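Local structure of tryptophan decarboxylase 1 (Oryza sativa subsp. japonica, 6KHO) at residues 127-132 and 362-367; 353-358 and 372-377; 457-462 and 480-485. The protein uses pyridoxal 5'-phosphate to decarboxylate L-tryptophan to tryptamine and 5-hydroxy-L-tryptophan to serotonin, feeding serotonin biosynthesis in rice. One frame throughout, in Å; residues are numbered along the deposited sequence.

Interaction 1: residues 127-132 and 362-367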
# COMPACT_ATOMS: atom_id res chain seq x y z
N PHE A 127 -7.71 -2.14 10.37
CA PHE A 127 -7.51 -3.58 10.20
C PHE A 127 -8.77 -4.37 10.54
O PHE A 127 -9.05 -5.40 9.92
CB PHE A 127 -6.33 -4.08 11.05
CG PHE A 127 -6.07 -3.31 12.33
CD1 PHE A 127 -6.91 -3.43 13.43
CD2 PHE A 127 -4.91 -2.56 12.47
CE1 PHE A 127 -6.63 -2.75 14.63
CE2 PHE A 127 -4.62 -1.88 13.65
CZ PHE A 127 -5.48 -1.97 14.73
N THR A 128 -9.54 -3.91 11.53
CA THR A 128 -10.83 -4.50 11.87
C THR A 128 -11.91 -3.42 11.78
O THR A 128 -11.62 -2.21 11.85
CB THR A 128 -10.85 -5.12 13.28
OG1 THR A 128 -10.58 -4.11 14.26
CG2 THR A 128 -9.82 -6.27 13.42
N TRP A 129 -13.15 -3.90 11.63
CA TRP A 129 -14.32 -3.02 11.72
C TRP A 129 -14.30 -2.22 13.02
O TRP A 129 -14.47 -1.00 13.01
CB TRP A 129 -15.59 -3.87 11.60
CG TRP A 129 -16.89 -3.08 11.77
CD1 TRP A 129 -17.62 -2.50 10.78
CD2 TRP A 129 -17.57 -2.80 13.00
NE1 TRP A 129 -18.72 -1.85 11.32
CE2 TRP A 129 -18.72 -2.03 12.68
CE3 TRP A 129 -17.34 -3.14 14.33
CZ2 TRP A 129 -19.62 -1.58 13.65
CZ3 TRP A 129 -18.24 -2.67 15.31
CH2 TRP A 129 -19.36 -1.90 14.95
N GLN A 130 -14.05 -2.89 14.15
CA GLN A 130 -14.08 -2.21 15.44
C GLN A 130 -13.01 -1.13 15.54
O GLN A 130 -13.24 -0.09 16.18
CB GLN A 130 -13.91 -3.22 16.57
CG GLN A 130 -14.04 -2.60 17.96
CD GLN A 130 -15.38 -1.91 18.16
OE1 GLN A 130 -15.53 -0.71 17.89
NE2 GLN A 130 -16.35 -2.67 18.63
N ALA A 131 -11.84 -1.37 14.91
CA ALA A 131 -10.74 -0.41 14.86
C ALA A 131 -11.14 0.94 14.31
O ALA A 131 -10.42 1.92 14.55
CB ALA A 131 -9.60 -0.92 13.98
N SER A 132 -12.27 1.01 13.53
CA SER A 132 -12.96 2.23 13.11
C SER A 132 -14.15 1.89 12.20
O SER A 132 -13.97 1.76 10.98
CB SER A 132 -12.02 3.18 12.37
OG SER A 132 -12.64 4.44 12.23
N ASN A 362 -12.41 -9.08 19.11
CA ASN A 362 -13.48 -8.18 19.54
C ASN A 362 -14.83 -8.83 19.23
O ASN A 362 -14.94 -9.72 18.39
CB ASN A 362 -13.37 -6.81 18.86
CG ASN A 362 -13.54 -6.90 17.36
OD1 ASN A 362 -14.64 -6.76 16.83
ND2 ASN A 362 -12.44 -7.19 16.67
N HIS A 363 -15.86 -8.33 19.92
CA HIS A 363 -17.18 -8.95 19.82
C HIS A 363 -17.72 -8.90 18.39
O HIS A 363 -18.30 -9.87 17.92
CB HIS A 363 -18.14 -8.29 20.81
CG HIS A 363 -17.71 -8.44 22.25
ND1 HIS A 363 -17.16 -9.61 22.74
CD2 HIS A 363 -17.74 -7.57 23.29
CE1 HIS A 363 -16.87 -9.45 24.02
NE2 HIS A 363 -17.21 -8.22 24.38
N ALA A 364 -17.55 -7.77 17.70
CA ALA A 364 -18.08 -7.65 16.34
C ALA A 364 -17.44 -8.66 15.39
O ALA A 364 -18.13 -9.32 14.61
CB ALA A 364 -17.89 -6.22 15.82
N SER A 365 -16.11 -8.76 15.43
CA SER A 365 -15.42 -9.77 14.63
C SER A 365 -15.90 -11.18 14.96
O SER A 365 -16.10 -12.00 14.05
CB SER A 365 -13.91 -9.67 14.85
OG SER A 365 -13.33 -8.57 14.14
N ASP A 366 -16.06 -11.49 16.25
CA ASP A 366 -16.50 -12.82 16.66
C ASP A 366 -17.89 -13.15 16.15
O ASP A 366 -18.22 -14.33 15.94
CB ASP A 366 -16.51 -12.93 18.19
CG ASP A 366 -15.12 -13.05 18.80
OD1 ASP A 366 -14.16 -13.32 18.05
OD2 ASP A 366 -15.00 -12.86 20.04
N SER A 367 -18.74 -12.14 15.99
CA SER A 367 -20.13 -12.36 15.62
C SER A 367 -20.30 -12.83 14.19
O SER A 367 -21.38 -13.32 13.83
CB SER A 367 -20.92 -11.06 15.82
OG SER A 367 -20.72 -10.20 14.71
O HOH W 1 -14.40 -5.79 14.13
O HOH W 2 -16.83 -5.27 19.09

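Interaction 2: residues 353-358 and 372-377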
# COMPACT_ATOMS: atom_id res chain seq x y z
N LEU A 353 -6.16 -15.75 3.74
CA LEU A 353 -5.58 -14.49 4.20
C LEU A 353 -5.89 -14.15 5.65
O LEU A 353 -5.25 -13.25 6.21
CB LEU A 353 -6.06 -13.34 3.31
CG LEU A 353 -5.71 -13.41 1.83
CD1 LEU A 353 -6.41 -12.31 1.05
CD2 LEU A 353 -4.20 -13.32 1.67
N GLU A 354 -6.84 -14.84 6.28
CA GLU A 354 -7.28 -14.44 7.61
C GLU A 354 -6.25 -14.82 8.67
O GLU A 354 -5.48 -15.77 8.51
CB GLU A 354 -8.64 -15.06 7.95
CG GLU A 354 -8.59 -16.59 8.16
CD GLU A 354 -9.97 -17.23 8.15
OE1 GLU A 354 -10.98 -16.51 8.35
OE2 GLU A 354 -10.06 -18.46 7.91
N THR A 355 -6.23 -14.03 9.75
CA THR A 355 -5.50 -14.31 10.98
C THR A 355 -6.43 -13.98 12.14
O THR A 355 -7.43 -13.28 11.97
CB THR A 355 -4.22 -13.47 11.11
OG1 THR A 355 -4.54 -12.07 11.01
CG2 THR A 355 -3.22 -13.85 10.02
N ASN A 356 -6.10 -14.48 13.32
CA ASN A 356 -6.94 -14.24 14.50
C ASN A 356 -6.06 -14.00 15.72
O ASN A 356 -6.17 -14.69 16.73
CB ASN A 356 -7.91 -15.41 14.72
CG ASN A 356 -9.08 -15.03 15.63
OD1 ASN A 356 -9.47 -13.85 15.73
ND2 ASN A 356 -9.65 -16.02 16.31
N PRO A 357 -5.18 -12.99 15.66
CA PRO A 357 -4.32 -12.71 16.81
C PRO A 357 -5.14 -12.19 17.98
O PRO A 357 -6.11 -11.45 17.81
CB PRO A 357 -3.36 -11.64 16.28
CG PRO A 357 -4.16 -10.91 15.28
CD PRO A 357 -5.06 -11.95 14.62
N GLU A 358 -4.72 -12.59 19.19
CA GLU A 358 -5.50 -12.31 20.39
C GLU A 358 -5.72 -10.82 20.59
O GLU A 358 -6.82 -10.38 20.97
CB GLU A 358 -4.80 -12.92 21.60
CG GLU A 358 -5.50 -12.69 22.93
CD GLU A 358 -6.80 -13.48 23.03
OE1 GLU A 358 -6.81 -14.68 22.66
OE2 GLU A 358 -7.82 -12.89 23.45
N ASP A 372 -13.51 -8.04 8.51
CA ASP A 372 -12.31 -7.29 8.85
C ASP A 372 -11.39 -7.30 7.64
O ASP A 372 -11.02 -8.38 7.15
CB ASP A 372 -11.62 -7.88 10.08
CG ASP A 372 -12.54 -7.89 11.29
OD1 ASP A 372 -13.12 -6.83 11.60
OD2 ASP A 372 -12.69 -8.96 11.93
N LEU A 373 -11.06 -6.12 7.12
CA LEU A 373 -10.43 -6.07 5.81
C LEU A 373 -8.95 -6.44 5.84
O LEU A 373 -8.37 -6.69 4.78
CB LEU A 373 -10.63 -4.69 5.17
CG LEU A 373 -12.12 -4.46 4.83
CD1 LEU A 373 -12.42 -3.03 4.41
CD2 LEU A 373 -12.63 -5.43 3.79
N LYS A 374 -8.35 -6.58 7.02
CA LYS A 374 -7.06 -7.26 7.08
C LYS A 374 -7.13 -8.68 6.51
O LYS A 374 -6.11 -9.21 6.06
CB LYS A 374 -6.55 -7.32 8.52
CG LYS A 374 -7.41 -8.18 9.45
CD LYS A 374 -6.72 -8.30 10.81
CE LYS A 374 -7.46 -9.25 11.72
NZ LYS A 374 -7.22 -10.66 11.27
N ASP A 375 -8.31 -9.29 6.51
CA ASP A 375 -8.47 -10.65 6.02
C ASP A 375 -8.71 -10.70 4.52
O ASP A 375 -8.94 -11.79 3.98
CB ASP A 375 -9.62 -11.35 6.76
CG ASP A 375 -9.37 -11.51 8.26
OD1 ASP A 375 -8.21 -11.52 8.71
OD2 ASP A 375 -10.36 -11.63 9.00
N MET A 376 -8.63 -9.56 3.83
CA MET A 376 -8.80 -9.49 2.38
C MET A 376 -7.58 -8.89 1.69
O MET A 376 -7.66 -8.52 0.52
CB MET A 376 -10.04 -8.67 2.03
CG MET A 376 -11.34 -9.27 2.53
SD MET A 376 -11.96 -10.46 1.35
CE MET A 376 -12.47 -9.39 0.00
N GLN A 377 -6.44 -8.79 2.39
CA GLN A 377 -5.26 -8.11 1.86
C GLN A 377 -4.02 -8.80 2.43
O GLN A 377 -4.13 -9.69 3.28
CB GLN A 377 -5.25 -6.62 2.24
CG GLN A 377 -5.09 -6.42 3.75
CD GLN A 377 -5.13 -4.95 4.19
OE1 GLN A 377 -5.66 -4.08 3.49
NE2 GLN A 377 -4.54 -4.67 5.35
O HOH W 3 -5.27 -11.13 8.42
O HOH W 4 -10.25 -12.99 11.11

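Interaction 3: residues 457-462 and 480-485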
# COMPACT_ATOMS: atom_id res chain seq x y z
N ALA A 457 13.26 6.14 -37.20
CA ALA A 457 12.61 7.43 -37.36
C ALA A 457 11.65 7.71 -36.21
O ALA A 457 11.57 8.84 -35.70
CB ALA A 457 11.86 7.48 -38.69
N ASN A 458 10.92 6.68 -35.77
CA ASN A 458 9.98 6.87 -34.68
C ASN A 458 10.71 7.10 -33.36
O ASN A 458 10.28 7.92 -32.55
CB ASN A 458 9.04 5.66 -34.59
CG ASN A 458 8.03 5.66 -35.70
OD1 ASN A 458 7.14 6.51 -35.75
ND2 ASN A 458 8.15 4.70 -36.61
N ARG A 459 11.81 6.39 -33.14
CA ARG A 459 12.59 6.63 -31.93
C ARG A 459 13.16 8.04 -31.91
O ARG A 459 13.19 8.69 -30.86
CB ARG A 459 13.70 5.60 -31.79
CG ARG A 459 14.64 5.92 -30.65
CD ARG A 459 15.69 4.85 -30.44
NE ARG A 459 15.26 3.81 -29.50
CZ ARG A 459 15.11 3.99 -28.19
NH1 ARG A 459 15.34 5.19 -27.65
NH2 ARG A 459 14.73 2.98 -27.42
N GLU A 460 13.60 8.53 -33.07
CA GLU A 460 14.08 9.91 -33.18
C GLU A 460 12.95 10.89 -32.90
O GLU A 460 13.12 11.84 -32.12
CB GLU A 460 14.67 10.14 -34.57
CG GLU A 460 15.25 11.53 -34.81
CD GLU A 460 16.65 11.69 -34.25
OE1 GLU A 460 17.12 12.84 -34.12
OE2 GLU A 460 17.29 10.66 -33.94
N LEU A 461 11.79 10.68 -33.53
CA LEU A 461 10.63 11.53 -33.29
C LEU A 461 10.33 11.63 -31.79
O LEU A 461 10.20 12.74 -31.24
CB LEU A 461 9.42 10.98 -34.04
CG LEU A 461 8.12 11.76 -33.90
CD1 LEU A 461 8.36 13.23 -34.20
CD2 LEU A 461 7.03 11.18 -34.80
N MET A 462 10.24 10.48 -31.12
CA MET A 462 9.90 10.45 -29.70
C MET A 462 10.90 11.24 -28.86
O MET A 462 10.52 12.04 -28.01
CB MET A 462 9.82 9.00 -29.23
CG MET A 462 9.68 8.82 -27.72
SD MET A 462 9.82 7.09 -27.20
CE MET A 462 11.60 6.89 -27.01
N GLY A 480 6.43 -6.67 -33.46
CA GLY A 480 7.81 -6.45 -33.85
C GLY A 480 8.14 -5.05 -34.32
O GLY A 480 9.23 -4.82 -34.85
N ARG A 481 7.23 -4.09 -34.12
CA ARG A 481 7.38 -2.74 -34.65
C ARG A 481 7.49 -1.72 -33.53
O ARG A 481 6.83 -1.85 -32.49
CB ARG A 481 6.19 -2.38 -35.55
CG ARG A 481 6.13 -3.23 -36.80
CD ARG A 481 6.74 -2.50 -37.97
NE ARG A 481 8.20 -2.33 -37.87
CZ ARG A 481 9.11 -3.30 -37.94
NH1 ARG A 481 8.75 -4.56 -38.13
NH2 ARG A 481 10.40 -3.00 -37.82
N PHE A 482 8.33 -0.70 -33.75
CA PHE A 482 8.42 0.44 -32.83
C PHE A 482 7.20 1.32 -33.01
O PHE A 482 6.92 1.79 -34.12
CB PHE A 482 9.70 1.23 -33.10
CG PHE A 482 10.10 2.15 -31.99
CD1 PHE A 482 9.54 3.41 -31.88
CD2 PHE A 482 11.06 1.77 -31.07
CE1 PHE A 482 9.92 4.27 -30.86
CE2 PHE A 482 11.45 2.62 -30.05
CZ PHE A 482 10.87 3.88 -29.95
N VAL A 483 6.46 1.55 -31.92
CA VAL A 483 5.19 2.26 -31.96
C VAL A 483 5.19 3.34 -30.87
O VAL A 483 5.72 3.13 -29.78
CB VAL A 483 4.00 1.29 -31.79
CG1 VAL A 483 2.70 2.04 -31.60
CG2 VAL A 483 3.91 0.35 -32.99
N LEU A 484 4.63 4.50 -31.19
CA LEU A 484 4.45 5.56 -30.22
C LEU A 484 3.05 5.47 -29.62
O LEU A 484 2.06 5.37 -30.36
CB LEU A 484 4.66 6.94 -30.87
CG LEU A 484 6.05 7.25 -31.42
CD1 LEU A 484 6.21 8.74 -31.71
CD2 LEU A 484 7.13 6.78 -30.47
N ARG A 485 2.98 5.49 -28.29
CA ARG A 485 1.70 5.60 -27.60
C ARG A 485 1.34 7.07 -27.37
O ARG A 485 2.20 7.88 -27.01
CB ARG A 485 1.75 4.86 -26.26
CG ARG A 485 1.95 3.36 -26.37
CD ARG A 485 2.19 2.74 -25.00
NE ARG A 485 0.95 2.47 -24.28
CZ ARG A 485 0.39 3.31 -23.40
NH1 ARG A 485 0.95 4.49 -23.14
NH2 ARG A 485 -0.74 2.97 -22.78

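Interaction 1: residues 127-132 and 362-367
Gln130 and Asn362 meet through water: the two segments share no direct hydrogen bond, and two solvent molecules bridge them. Water 1 accepts from Gln130 N (2.9 Å) and donates to Asn362 OD1. Water 2 takes a hydrogen from Gln130 NE2 at 2.7 Å and another from Ala364 N at 2.9 Å, so the Gln130 amide, bent round at chi2 (58°), is tied to an N-H in the first turn of a short helix. Gln130 CB rests 3.6 Å from Asn362 OD1.

Asn362 is the N-cap of helix 363-366: its OD1 receives Ser365 N at 2.8 Å in a nearly straight bond (168°) from above the carbonyl plane. ND2 gives a weak bond to Ser365 OG and a further bond to Leu360 O, consistent with one amide orientation; the contact of Ser365 OG with Asp372 OD2 is doubtfully short. Across from the cap, Trp129 to Ser132 form a type I turn, overlapped by an ST motif in which Thr128 OG1 accepts from Ala131 N. The turn lies near the active site, the Thr128 side chain about 7 Å from that of cofactor-binding Val380 and about 8 Å from that of Tyr359, the proton donor.

The one apolar side-chain pair is Ala364 CB on the Trp129 ring, 3.5 Å from CE3 and oblique to the indole, whose NE1 is held by Glu137. Turn carbonyls go to the second subunit, Gln130 O to its Thr93 and Ala131 O to its Trp95.

Interaction 2: residues 353-358 and 372-377
Lys374 and Thr355 carry the polar half of this contact. The ammonium NZ bonds Thr355 O at 2.7 Å, from well above the carbonyl plane, and Thr355 OG1 at 3.0 Å, gripping one residue by backbone and side chain together. A bend at the last torsion (chi4 74°) turns NZ back to a salt bridge with its own neighbour, Asp375 OD1, at 2.9 Å on the syn side. Both charged residues come from a 3-10 turn, 373-375, just ahead of cofactor-binding Val380 and Gly381. OD1 also accepts a weak bond from Thr355 N, and water 3 sits among it, Leu353 O and Thr355 OG1.

Van der Waals contacts fill the rest. Leu353 CB lies 3.3 Å from Asp375 O, and CD1 reaches the backbone at Met376 C, 3.7 Å away; Asp375 O and Gln377 N are buried here without a polar partner. Glu354 CB packs on Asp375 CG at 3.6 Å.

The loop from 353-358 leads straight to the proton donor Tyr359. Its start, the end of helix 346-353, leans through Leu353 on helix 175-194, while Met376 and Gln377 lie against strand 168-172; Lys219 of the second subunit bonds both Leu353 O and Gln377 O.

Interaction 3: residues 457-462 and 480-485
Phe482 pushes its ring into the side of helix 451-468, and most of this contact gathers round it. With CG anti to the backbone N (chi1 -163°), the ring lies along the helix surface: Asn458 CB comes obliquely to CD1 at 3.6 Å, and Arg459 CB stands over one face in a CH-pi contact, 4.2 Å from the centroid and 27° off the normal. Met462 CE meets the ring edge at CZ, 4.3 Å away. The Arg459 guanidinium is turned well out of the ring plane and forms a salt bridge with Glu463. His475, from the neighbouring strand 474-478, stacks on the same ring.

Val483 points the other way, and Leu484 returns to the helix. Its two methyls divide the work: CD1 packs on Leu461 CD2 at 4.0 Å and CD2 on Met462 CB at 3.7 Å. Helix and strand segments run roughly in the same direction, 27° apart with 8.3 Å between axes, so the helix lies along one face of the C-terminal four-stranded antiparallel sheet.

No hydrogen bond joins the two segments. The amide of the buried Asn458 is used on Ile440 N, with a weak bond to Ala454 O, and Phe482 O has no polar partner in the model. Between 457-462 and 480-485 the hold is thus by van der Waals and CH-pi contact, while Arg481 adds salt bridges to Asp455 and Glu451 earlier on the helix.

In the fold
From the N terminus, the chain first passes 127-132, then builds all seven strands of the large mixed sheet before interaction 1 closes that long loop at 362-367. Interaction 2 opens at 353-358, inside it, and closes beyond it at 372-377, so the two cross. The crossing is physical as well: Asp372 OD1 takes Trp129 N, at 2.9 Å, so the 127-132 turn and both sides of the Tyr359-bearing loop form one cluster beside the second subunit. Interaction 3 follows in series, a short closure joining a helix to the C-terminal antiparallel sheet. Its centre is about 54 Å from that of interaction 1, on the opposite side of the chain's centre.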